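Local coordinates for protein arginine decarboxylase (Campylobacter jejuni subsp. jejuni, PDB 3NZP) that probably catalyses the pyridoxal 5'-phosphate-dependent decarboxylation of arginine to agmatine, a step in spermidine biosynthesis, at residues 238-244 against 289-295; 275-279 against 321-327. All blocks are in the same frame, centred on the assembly; numbering follows the deposited sequence.

Contact 1: residues 238-244 against 289-295; sequences ITEIHPL and NYTLREY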
ATOM      1  N   ILE B 238     -17.540  -8.793   0.421  1.00 34.72           N
ATOM      2  CA  ILE B 238     -18.870  -8.358   0.011  1.00 31.93           C
ATOM      3  C   ILE B 238     -19.735  -8.294   1.267  1.00 33.49           C
ATOM      4  O   ILE B 238     -20.168  -9.323   1.778  1.00 32.11           O
ATOM      5  CB  ILE B 238     -19.510  -9.370  -0.951  1.00 38.77           C
ATOM      6  CG1 ILE B 238     -18.601  -9.613  -2.166  1.00 44.13           C
ATOM      7  CG2 ILE B 238     -20.890  -8.880  -1.362  1.00 37.35           C
ATOM      8  CD1 ILE B 238     -18.450  -8.435  -3.103  1.00 31.96           C
ATOM      9  N   THR B 239     -19.988  -7.091   1.763  1.00 36.88           N
ATOM     10  CA  THR B 239     -20.785  -6.914   2.975  1.00 41.73           C
ATOM     11  C   THR B 239     -22.275  -7.263   2.857  1.00 43.63           C
ATOM     12  O   THR B 239     -22.904  -7.667   3.837  1.00 40.30           O
ATOM     13  CB  THR B 239     -20.686  -5.469   3.463  1.00 41.99           C
ATOM     14  OG1 THR B 239     -21.076  -4.588   2.399  1.00 44.88           O
ATOM     15  CG2 THR B 239     -19.271  -5.150   3.889  1.00 41.34           C
ATOM     16  N   GLU B 240     -22.838  -7.098   1.664  1.00 46.18           N
ATOM     17  CA  GLU B 240     -24.257  -7.382   1.429  1.00 50.23           C
ATOM     18  C   GLU B 240     -24.460  -8.747   0.783  1.00 49.30           C
ATOM     19  O   GLU B 240     -23.695  -9.139  -0.097  1.00 54.66           O
ATOM     20  CB  GLU B 240     -24.858  -6.312   0.512  1.00 67.15           C
ATOM     21  CG  GLU B 240     -24.664  -4.889   0.995  1.00 74.28           C
ATOM     22  CD  GLU B 240     -25.352  -4.653   2.324  1.00 84.68           C
ATOM     23  OE1 GLU B 240     -24.685  -4.144   3.255  1.00 89.09           O
ATOM     24  OE2 GLU B 240     -26.558  -4.980   2.439  1.00 84.61           O
ATOM     25  N   ILE B 241     -25.504  -9.458   1.196  1.00 47.31           N
ATOM     26  CA  ILE B 241     -25.789 -10.786   0.648  1.00 43.63           C
ATOM     27  C   ILE B 241     -26.591 -10.731  -0.649  1.00 42.23           C
ATOM     28  O   ILE B 241     -26.584 -11.672  -1.440  1.00 44.05           O
ATOM     29  CB  ILE B 241     -26.573 -11.648   1.653  1.00 37.17           C
ATOM     30  CG1 ILE B 241     -26.763 -13.064   1.106  1.00 37.56           C
ATOM     31  CG2 ILE B 241     -27.922 -11.017   1.921  1.00 42.40           C
ATOM     32  CD1 ILE B 241     -25.480 -13.852   0.965  1.00 28.86           C
ATOM     33  N   HIS B 242     -27.278  -9.623  -0.873  1.00 45.08           N
ATOM     34  CA  HIS B 242     -28.092  -9.476  -2.071  1.00 44.30           C
ATOM     35  C   HIS B 242     -27.297  -9.572  -3.364  1.00 38.11           C
ATOM     36  O   HIS B 242     -27.635 -10.341  -4.267  1.00 33.99           O
ATOM     37  CB  HIS B 242     -28.821  -8.141  -2.024  1.00 49.12           C
ATOM     38  CG  HIS B 242     -29.656  -7.868  -3.231  1.00 51.90           C
ATOM     39  ND1 HIS B 242     -30.817  -8.559  -3.508  1.00 56.64           N
ATOM     40  CD2 HIS B 242     -29.491  -6.985  -4.243  1.00 51.45           C
ATOM     41  CE1 HIS B 242     -31.332  -8.109  -4.638  1.00 56.00           C
ATOM     42  NE2 HIS B 242     -30.547  -7.154  -5.105  1.00 54.76           N
ATOM     43  N   PRO B 243     -26.234  -8.770  -3.482  1.00 39.98           N
ATOM     44  CA  PRO B 243     -25.446  -8.835  -4.711  1.00 40.83           C
ATOM     45  C   PRO B 243     -25.009 -10.267  -5.060  1.00 37.95           C
ATOM     46  O   PRO B 243     -24.951 -10.640  -6.228  1.00 37.72           O
ATOM     47  CB  PRO B 243     -24.278  -7.888  -4.415  1.00 37.17           C
ATOM     48  CG  PRO B 243     -24.181  -7.894  -2.917  1.00 25.26           C
ATOM     49  CD  PRO B 243     -25.612  -7.861  -2.503  1.00 32.75           C
ATOM     50  N   LEU B 244     -24.717 -11.074  -4.048  1.00 34.58           N
ATOM     51  CA  LEU B 244     -24.302 -12.447  -4.295  1.00 38.74           C
ATOM     52  C   LEU B 244     -25.457 -13.245  -4.892  1.00 41.43           C
ATOM     53  O   LEU B 244     -25.259 -14.012  -5.821  1.00 41.84           O
ATOM     54  CB  LEU B 244     -23.845 -13.098  -2.992  1.00 41.93           C
ATOM     55  CG  LEU B 244     -22.800 -12.256  -2.250  1.00 58.68           C
ATOM     56  CD1 LEU B 244     -22.652 -12.736  -0.819  1.00 61.95           C
ATOM     57  CD2 LEU B 244     -21.465 -12.318  -2.989  1.00 65.46           C
ATOM     58  N   ASN B 289     -23.716  -8.190   6.682  1.00 41.35           N
ATOM     59  CA  ASN B 289     -25.082  -8.351   7.163  1.00 43.82           C
ATOM     60  C   ASN B 289     -25.592  -9.757   6.998  1.00 43.99           C
ATOM     61  O   ASN B 289     -26.785 -10.002   7.030  1.00 51.57           O
ATOM     62  CB  ASN B 289     -26.031  -7.426   6.419  1.00 52.83           C
ATOM     63  CG  ASN B 289     -26.249  -7.852   4.964  1.00 68.99           C
ATOM     64  OD1 ASN B 289     -26.724  -8.959   4.678  1.00 69.91           O
ATOM     65  ND2 ASN B 289     -25.897  -6.969   4.039  1.00 74.07           N
ATOM     66  N   TYR B 290     -24.715 -10.707   6.828  1.00 40.62           N
ATOM     67  CA  TYR B 290     -25.252 -12.092   6.618  1.00 39.98           C
ATOM     68  C   TYR B 290     -24.395 -13.172   7.315  1.00 43.13           C
ATOM     69  O   TYR B 290     -23.244 -12.881   7.699  1.00 46.87           O
ATOM     70  CB  TYR B 290     -25.376 -12.440   5.133  1.00 35.99           C
ATOM     71  CG  TYR B 290     -24.052 -12.396   4.411  1.00 35.95           C
ATOM     72  CD1 TYR B 290     -23.261 -13.521   4.282  1.00 31.25           C
ATOM     73  CD2 TYR B 290     -23.592 -11.235   3.854  1.00 33.32           C
ATOM     74  CE1 TYR B 290     -22.006 -13.484   3.582  1.00 32.89           C
ATOM     75  CE2 TYR B 290     -22.370 -11.147   3.160  1.00 29.84           C
ATOM     76  CZ  TYR B 290     -21.574 -12.266   3.025  1.00 37.20           C
ATOM     77  OH  TYR B 290     -20.397 -12.172   2.356  1.00 26.23           O
ATOM     78  N   THR B 291     -24.843 -14.415   7.470  1.00 44.72           N
ATOM     79  CA  THR B 291     -23.995 -15.450   8.131  1.00 42.37           C
ATOM     80  C   THR B 291     -23.420 -16.439   7.111  1.00 37.63           C
ATOM     81  O   THR B 291     -23.871 -16.491   5.969  1.00 30.99           O
ATOM     82  CB  THR B 291     -24.801 -16.254   9.167  1.00 41.71           C
ATOM     83  OG1 THR B 291     -25.677 -17.164   8.494  1.00 47.68           O
ATOM     84  CG2 THR B 291     -25.621 -15.325  10.039  1.00 42.01           C
ATOM     85  N   LEU B 292     -22.434 -17.229   7.519  1.00 32.81           N
ATOM     86  CA  LEU B 292     -21.847 -18.191   6.595  1.00 32.60           C
ATOM     87  C   LEU B 292     -22.934 -19.157   6.125  1.00 32.91           C
ATOM     88  O   LEU B 292     -23.065 -19.429   4.929  1.00 32.86           O
ATOM     89  CB  LEU B 292     -20.723 -18.984   7.271  1.00 28.55           C
ATOM     90  CG  LEU B 292     -19.643 -19.574   6.354  1.00 33.03           C
ATOM     91  CD1 LEU B 292     -18.900 -20.662   7.108  1.00 27.84           C
ATOM     92  CD2 LEU B 292     -20.251 -20.152   5.093  1.00 33.54           C
ATOM     93  N   ARG B 293     -23.719 -19.658   7.077  1.00 33.02           N
ATOM     94  CA  ARG B 293     -24.799 -20.596   6.782  1.00 36.53           C
ATOM     95  C   ARG B 293     -25.791 -19.984   5.797  1.00 33.77           C
ATOM     96  O   ARG B 293     -26.264 -20.659   4.880  1.00 31.32           O
ATOM     97  CB  ARG B 293     -25.512 -21.009   8.083  1.00 33.87           C
ATOM     98  CG  ARG B 293     -26.564 -22.105   7.916  1.00 31.44           C
ATOM     99  CD  ARG B 293     -25.986 -23.321   7.216  1.00 50.31           C
ATOM    100  NE  ARG B 293     -26.999 -24.296   6.809  1.00 51.92           N
ATOM    101  CZ  ARG B 293     -27.463 -25.280   7.573  1.00 52.27           C
ATOM    102  NH1 ARG B 293     -28.385 -26.099   7.086  1.00 56.88           N
ATOM    103  NH2 ARG B 293     -27.009 -25.455   8.810  1.00 44.81           N
ATOM    104  N   GLU B 294     -26.090 -18.702   5.990  1.00 31.30           N
ATOM    105  CA  GLU B 294     -27.009 -17.991   5.111  1.00 29.90           C
ATOM    106  C   GLU B 294     -26.433 -17.979   3.695  1.00 38.50           C
ATOM    107  O   GLU B 294     -27.128 -18.251   2.711  1.00 36.32           O
ATOM    108  CB  GLU B 294     -27.218 -16.563   5.606  1.00 25.05           C
ATOM    109  CG  GLU B 294     -28.171 -15.779   4.743  1.00 37.63           C
ATOM    110  CD  GLU B 294     -28.600 -14.458   5.365  1.00 44.22           C
ATOM    111  OE1 GLU B 294     -29.473 -13.795   4.767  1.00 49.01           O
ATOM    112  OE2 GLU B 294     -28.076 -14.081   6.436  1.00 40.74           O
ATOM    113  N   TYR B 295     -25.146 -17.670   3.603  1.00 41.81           N
ATOM    114  CA  TYR B 295     -24.462 -17.641   2.323  1.00 38.82           C
ATOM    115  C   TYR B 295     -24.568 -19.027   1.688  1.00 37.65           C
ATOM    116  O   TYR B 295     -24.944 -19.162   0.523  1.00 39.25           O
ATOM    117  CB  TYR B 295     -23.007 -17.231   2.538  1.00 43.07           C
ATOM    118  CG  TYR B 295     -22.142 -17.287   1.307  1.00 41.76           C
ATOM    119  CD1 TYR B 295     -21.332 -18.386   1.058  1.00 45.80           C
ATOM    120  CD2 TYR B 295     -22.135 -16.246   0.394  1.00 34.65           C
ATOM    121  CE1 TYR B 295     -20.535 -18.445  -0.073  1.00 53.10           C
ATOM    122  CE2 TYR B 295     -21.345 -16.291  -0.741  1.00 39.90           C
ATOM    123  CZ  TYR B 295     -20.546 -17.396  -0.972  1.00 47.86           C
ATOM    124  OH  TYR B 295     -19.769 -17.475  -2.114  1.00 49.84           O
TER

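Contact 2: residues 275-279 against 321-327; sequences LAVEY and SGRFVAA. With PLP (pyridoxal-5'-phosphate), chain E.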
ATOM      1  N   LEU B 275     -16.965 -13.921   0.167  1.00 30.83           N
ATOM      2  CA  LEU B 275     -17.441 -14.274   1.493  1.00 30.28           C
ATOM      3  C   LEU B 275     -16.767 -13.269   2.411  1.00 33.48           C
ATOM      4  O   LEU B 275     -15.534 -13.231   2.491  1.00 34.52           O
ATOM      5  CB  LEU B 275     -16.978 -15.679   1.848  1.00 38.37           C
ATOM      6  CG  LEU B 275     -17.875 -16.485   2.781  1.00 36.13           C
ATOM      7  CD1 LEU B 275     -17.074 -17.658   3.328  1.00 28.93           C
ATOM      8  CD2 LEU B 275     -18.384 -15.605   3.911  1.00 34.40           C
ATOM      9  N   ALA B 276     -17.567 -12.449   3.091  1.00 32.07           N
ATOM     10  CA  ALA B 276     -17.023 -11.422   3.974  1.00 28.13           C
ATOM     11  C   ALA B 276     -16.548 -11.954   5.320  1.00 29.99           C
ATOM     12  O   ALA B 276     -16.947 -13.030   5.765  1.00 30.34           O
ATOM     13  CB  ALA B 276     -18.048 -10.321   4.171  1.00 15.86           C
ATOM     14  N   VAL B 277     -15.679 -11.186   5.966  1.00 34.00           N
ATOM     15  CA  VAL B 277     -15.158 -11.557   7.281  1.00 37.65           C
ATOM     16  C   VAL B 277     -15.643 -10.528   8.302  1.00 38.25           C
ATOM     17  O   VAL B 277     -15.750  -9.347   7.983  1.00 29.50           O
ATOM     18  CB  VAL B 277     -13.604 -11.580   7.275  1.00 34.47           C
ATOM     19  CG1 VAL B 277     -13.062 -11.558   8.693  1.00 27.19           C
ATOM     20  CG2 VAL B 277     -13.112 -12.825   6.553  1.00 24.36           C
ATOM     21  N   GLU B 278     -15.948 -10.969   9.519  1.00 37.41           N
ATOM     22  CA  GLU B 278     -16.395 -10.024  10.534  1.00 42.20           C
ATOM     23  C   GLU B 278     -15.204  -9.354  11.224  1.00 40.10           C
ATOM     24  O   GLU B 278     -14.484  -9.999  11.984  1.00 40.60           O
ATOM     25  CB  GLU B 278     -17.255 -10.718  11.582  1.00 41.98           C
ATOM     26  CG  GLU B 278     -17.854  -9.725  12.562  1.00 42.46           C
ATOM     27  CD  GLU B 278     -18.656  -8.651  11.840  1.00 47.30           C
ATOM     28  OE1 GLU B 278     -19.668  -9.004  11.187  1.00 36.84           O
ATOM     29  OE2 GLU B 278     -18.266  -7.463  11.913  1.00 45.71           O
ATOM     30  N   TYR B 279     -15.010  -8.064  10.962  1.00 39.30           N
ATOM     31  CA  TYR B 279     -13.893  -7.300  11.522  1.00 40.36           C
ATOM     32  C   TYR B 279     -14.326  -6.369  12.651  1.00 41.69           C
ATOM     33  O   TYR B 279     -13.512  -5.919  13.461  1.00 44.89           O
ATOM     34  CB  TYR B 279     -13.234  -6.476  10.410  1.00 34.04           C
ATOM     35  CG  TYR B 279     -12.399  -7.284   9.430  1.00 41.29           C
ATOM     36  CD1 TYR B 279     -11.105  -7.674   9.755  1.00 41.66           C
ATOM     37  CD2 TYR B 279     -12.892  -7.634   8.172  1.00 42.59           C
ATOM     38  CE1 TYR B 279     -10.315  -8.386   8.857  1.00 42.27           C
ATOM     39  CE2 TYR B 279     -12.108  -8.352   7.258  1.00 39.84           C
ATOM     40  CZ  TYR B 279     -10.819  -8.720   7.612  1.00 43.32           C
ATOM     41  OH  TYR B 279     -10.007  -9.418   6.729  1.00 48.42           O
ATOM     42  N   SER B 321     -13.101 -18.475  -1.656  1.00 44.14           N
ATOM     43  CA  SER B 321     -13.052 -17.566  -0.525  1.00 43.50           C
ATOM     44  C   SER B 321     -11.712 -17.700   0.163  1.00 44.14           C
ATOM     45  O   SER B 321     -11.445 -18.698   0.835  1.00 49.10           O
ATOM     46  CB  SER B 321     -14.157 -17.914   0.463  1.00 48.54           C
ATOM     47  OG  SER B 321     -15.399 -17.999  -0.211  1.00 72.03           O
ATOM     48  N   GLY B 322     -10.862 -16.700  -0.012  1.00 39.94           N
ATOM     49  CA  GLY B 322      -9.560 -16.745   0.616  1.00 38.87           C
ATOM     50  C   GLY B 322      -9.543 -15.948   1.903  1.00 38.52           C
ATOM     51  O   GLY B 322      -9.103 -16.431   2.944  1.00 43.01           O
ATOM     52  N   ARG B 323     -10.031 -14.717   1.843  1.00 36.50           N
ATOM     53  CA  ARG B 323     -10.041 -13.871   3.022  1.00 30.77           C
ATOM     54  C   ARG B 323     -10.627 -14.599   4.232  1.00 31.53           C
ATOM     55  O   ARG B 323     -10.047 -14.590   5.314  1.00 35.37           O
ATOM     56  CB  ARG B 323     -10.843 -12.606   2.748  1.00 28.39           C
ATOM     57  CG  ARG B 323     -10.877 -11.645   3.910  1.00 23.05           C
ATOM     58  CD  ARG B 323     -11.913 -10.581   3.657  1.00 28.79           C
ATOM     59  NE  ARG B 323     -11.546  -9.666   2.582  1.00 26.06           N
ATOM     60  CZ  ARG B 323     -10.741  -8.622   2.743  1.00 30.39           C
ATOM     61  NH1 ARG B 323     -10.455  -7.840   1.719  1.00 35.03           N
ATOM     62  NH2 ARG B 323     -10.220  -8.356   3.932  1.00 32.51           N
ATOM     63  N   PHE B 324     -11.765 -15.249   4.036  1.00 29.57           N
ATOM     64  CA  PHE B 324     -12.444 -15.961   5.105  1.00 31.04           C
ATOM     65  C   PHE B 324     -11.576 -16.996   5.813  1.00 37.71           C
ATOM     66  O   PHE B 324     -11.498 -17.033   7.053  1.00 40.54           O
ATOM     67  CB  PHE B 324     -13.684 -16.645   4.544  1.00 31.25           C
ATOM     68  CG  PHE B 324     -14.552 -17.250   5.586  1.00 28.04           C
ATOM     69  CD1 PHE B 324     -15.516 -16.486   6.227  1.00 25.11           C
ATOM     70  CD2 PHE B 324     -14.381 -18.579   5.957  1.00 28.98           C
ATOM     71  CE1 PHE B 324     -16.305 -17.032   7.234  1.00 27.31           C
ATOM     72  CE2 PHE B 324     -15.159 -19.139   6.959  1.00 28.90           C
ATOM     73  CZ  PHE B 324     -16.125 -18.364   7.603  1.00 33.05           C
ATOM     74  N   VAL B 325     -10.910 -17.831   5.030  1.00 37.80           N
ATOM     75  CA  VAL B 325     -10.081 -18.891   5.588  1.00 34.14           C
ATOM     76  C   VAL B 325      -8.716 -18.427   6.101  1.00 30.07           C
ATOM     77  O   VAL B 325      -8.127 -19.055   6.989  1.00 26.88           O
ATOM     78  CB  VAL B 325      -9.918 -20.027   4.534  1.00 32.34           C
ATOM     79  CG1 VAL B 325      -9.055 -19.569   3.396  1.00 31.53           C
ATOM     80  CG2 VAL B 325      -9.358 -21.256   5.178  1.00 36.48           C
ATOM     81  N   ALA B 326      -8.230 -17.305   5.589  1.00 25.31           N
ATOM     82  CA  ALA B 326      -6.921 -16.832   6.017  1.00 29.43           C
ATOM     83  C   ALA B 326      -6.882 -15.707   7.058  1.00 31.91           C
ATOM     84  O   ALA B 326      -5.898 -15.558   7.779  1.00 36.63           O
ATOM     85  CB  ALA B 326      -6.114 -16.441   4.804  1.00 20.81           C
ATOM     86  N   ALA B 327      -7.957 -14.939   7.161  1.00 29.04           N
ATOM     87  CA  ALA B 327      -7.997 -13.818   8.085  1.00 30.98           C
ATOM     88  C   ALA B 327      -7.532 -14.020   9.539  1.00 32.82           C
ATOM     89  O   ALA B 327      -6.543 -13.429   9.943  1.00 37.89           O
ATOM     90  CB  ALA B 327      -9.387 -13.212   8.072  1.00 37.60           C
TER
HETATM   91  N1  PLP E 701     -11.300 -15.365  -6.828  1.00 67.11           N
HETATM   92  C2  PLP E 701     -10.676 -14.633  -7.756  1.00 70.31           C
HETATM   93  C2A PLP E 701     -10.827 -15.005  -9.206  1.00 59.62           C
HETATM   94  C3  PLP E 701      -9.859 -13.529  -7.369  1.00 76.36           C
HETATM   95  O3  PLP E 701      -9.209 -12.777  -8.317  1.00 79.52           O
HETATM   96  C4  PLP E 701      -9.758 -13.207  -5.948  1.00 71.86           C
HETATM   97  C4A PLP E 701      -8.938 -12.069  -5.483  1.00 51.54           C
HETATM   98  C5  PLP E 701     -10.465 -14.051  -5.008  1.00 70.40           C
HETATM   99  C6  PLP E 701     -11.231 -15.113  -5.508  1.00 71.54           C
HETATM  100  C5A PLP E 701     -10.407 -13.801  -3.494  1.00 64.15           C
HETATM  101  O4P PLP E 701     -11.611 -13.173  -3.017  1.00 52.96           O
HETATM  102  P   PLP E 701     -11.474 -12.963  -1.415  1.00 35.39           P
HETATM  103  O1P PLP E 701     -12.795 -12.590  -0.877  1.00 54.51           O
HETATM  104  O2P PLP E 701     -10.983 -14.305  -0.692  1.00 37.56           O
HETATM  105  O3P PLP E 701     -10.438 -11.785  -1.105  1.00 39.43           O

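Contact 1: residues 238-244 against 289-295
Glu240 and Asn289 bring the two backbones together, with their CA atoms 5.9 Å apart, and Ile241 and Tyr290 follow at 6.1 Å. This is the seam between two consecutive beta-alpha units of the TIM-type barrel: 238-244 leads into helix 242-260 and 289-295 into helix 292-309. Asn289 N donates almost straight to Thr239 O, at 3.0 Å with an N-H...O angle of 170°. The Asn289 amide also lies against the Glu240 carboxylate, but their planes are 53° apart and the angles are too poor for a hydrogen bond.

Tyr290 is the wedge between the loops. Its CG sits between the backbone N and the carbonyl carbon (chi1 61°), which aims the ring into the 238-244 turn. There Tyr290 OH donates to Ile238 O at 2.9 Å, in the plane of that carbonyl. The same hydroxyl accepts from the backbone N of Ala276, so the hydroxyl of this buried ring is gripped by two backbone groups, one accepting and one donating. Ile241 CD1 lies over one face, 4.1 Å from the Tyr290 ring centroid, as a CH-pi contact offset toward the rim, while Ile241 CB touches Tyr290 CD2 near the base of the ring.

Leu244, on helix 242-260, reaches both tyrosines with a single methyl: CD1 is 4.0 Å from Tyr290 CZ and meets Tyr295 at the ring edge, 3.7 Å from CD2. Away from this apolar side, Arg293 forms a salt bridge with Glu72, tying helix 292-309 to helix 52-72. Thr291 and Glu294 close the helix start with a capping box, in which Glu294 N donates to Thr291 OG1 at 3.0 Å and Thr291 N gives a weak bond back to Glu294 OE2.

Contact 2: residues 275-279 against 321-327
Leu275 and Phe324 make the tight end of this buried contact. Leu275 CD1 sits over one face of the Phe324 ring, 3.7 Å from its centroid and offset toward the rim, a CH-pi contact. Ala276 O lies at the edge of the same ring, in its plane, while Gln58, Asn61 and Ile62 of helix 52-72 also pack on Phe324. Val277 continues the packing by pushing CG2 against Arg323 CG at 3.7 Å and the backbone of Phe324.

Toward Ala327 the fit is looser: its CB is 4.0 Å from Val277 CG2 and 4.1 Å from Tyr279 OH. This side is not open to solvent; it turns polar instead. Arg323 leaves the helix extended, then bends at chi3 (-69°), which carries its guanidinium to Tyr279. NH2 donates to Tyr279 OH at 3.0 Å with the oxygen in the guanidinium plane, and the ring stands nearly perpendicular to that plane (82°). NH1 bonds Ser236 OG, which is itself hydrogen-bonded to PLP, so Tyr279 probably helps position the Arg323 guanidinium, which in turn holds Ser236.

The backbone N atoms of Gly322 and Arg323 donate to O2P of PLP, from Arg323 at 2.7 Å. With Gly274 N, Ser236 OG and Tyr519 OH, which also bond PLP, they are part of the cofactor site of the fold-type III PLP decarboxylase barrel.

The four segments alternate along the chain, 238-244, 275-279, 289-295 and 321-327, so the contacts interlock within the pyridoxal-binding barrel. They follow strands 227-231, 268-272 and 316-319, the last three of the closed parallel sheet, with both 275-279 and 289-295 coming after strand 268-272. The centres of the two contacts are about 12 Å apart: contact 2 is buried beside the cofactor phosphate, while contact 1 is farther out and only partly buried. They touch where Ile238 O packs on Ala276 CB and where Leu292 CD1 meets Phe324 CZ at 3.6 Å. Side chains and loops thus link contact 1, farther out, with the phosphate site.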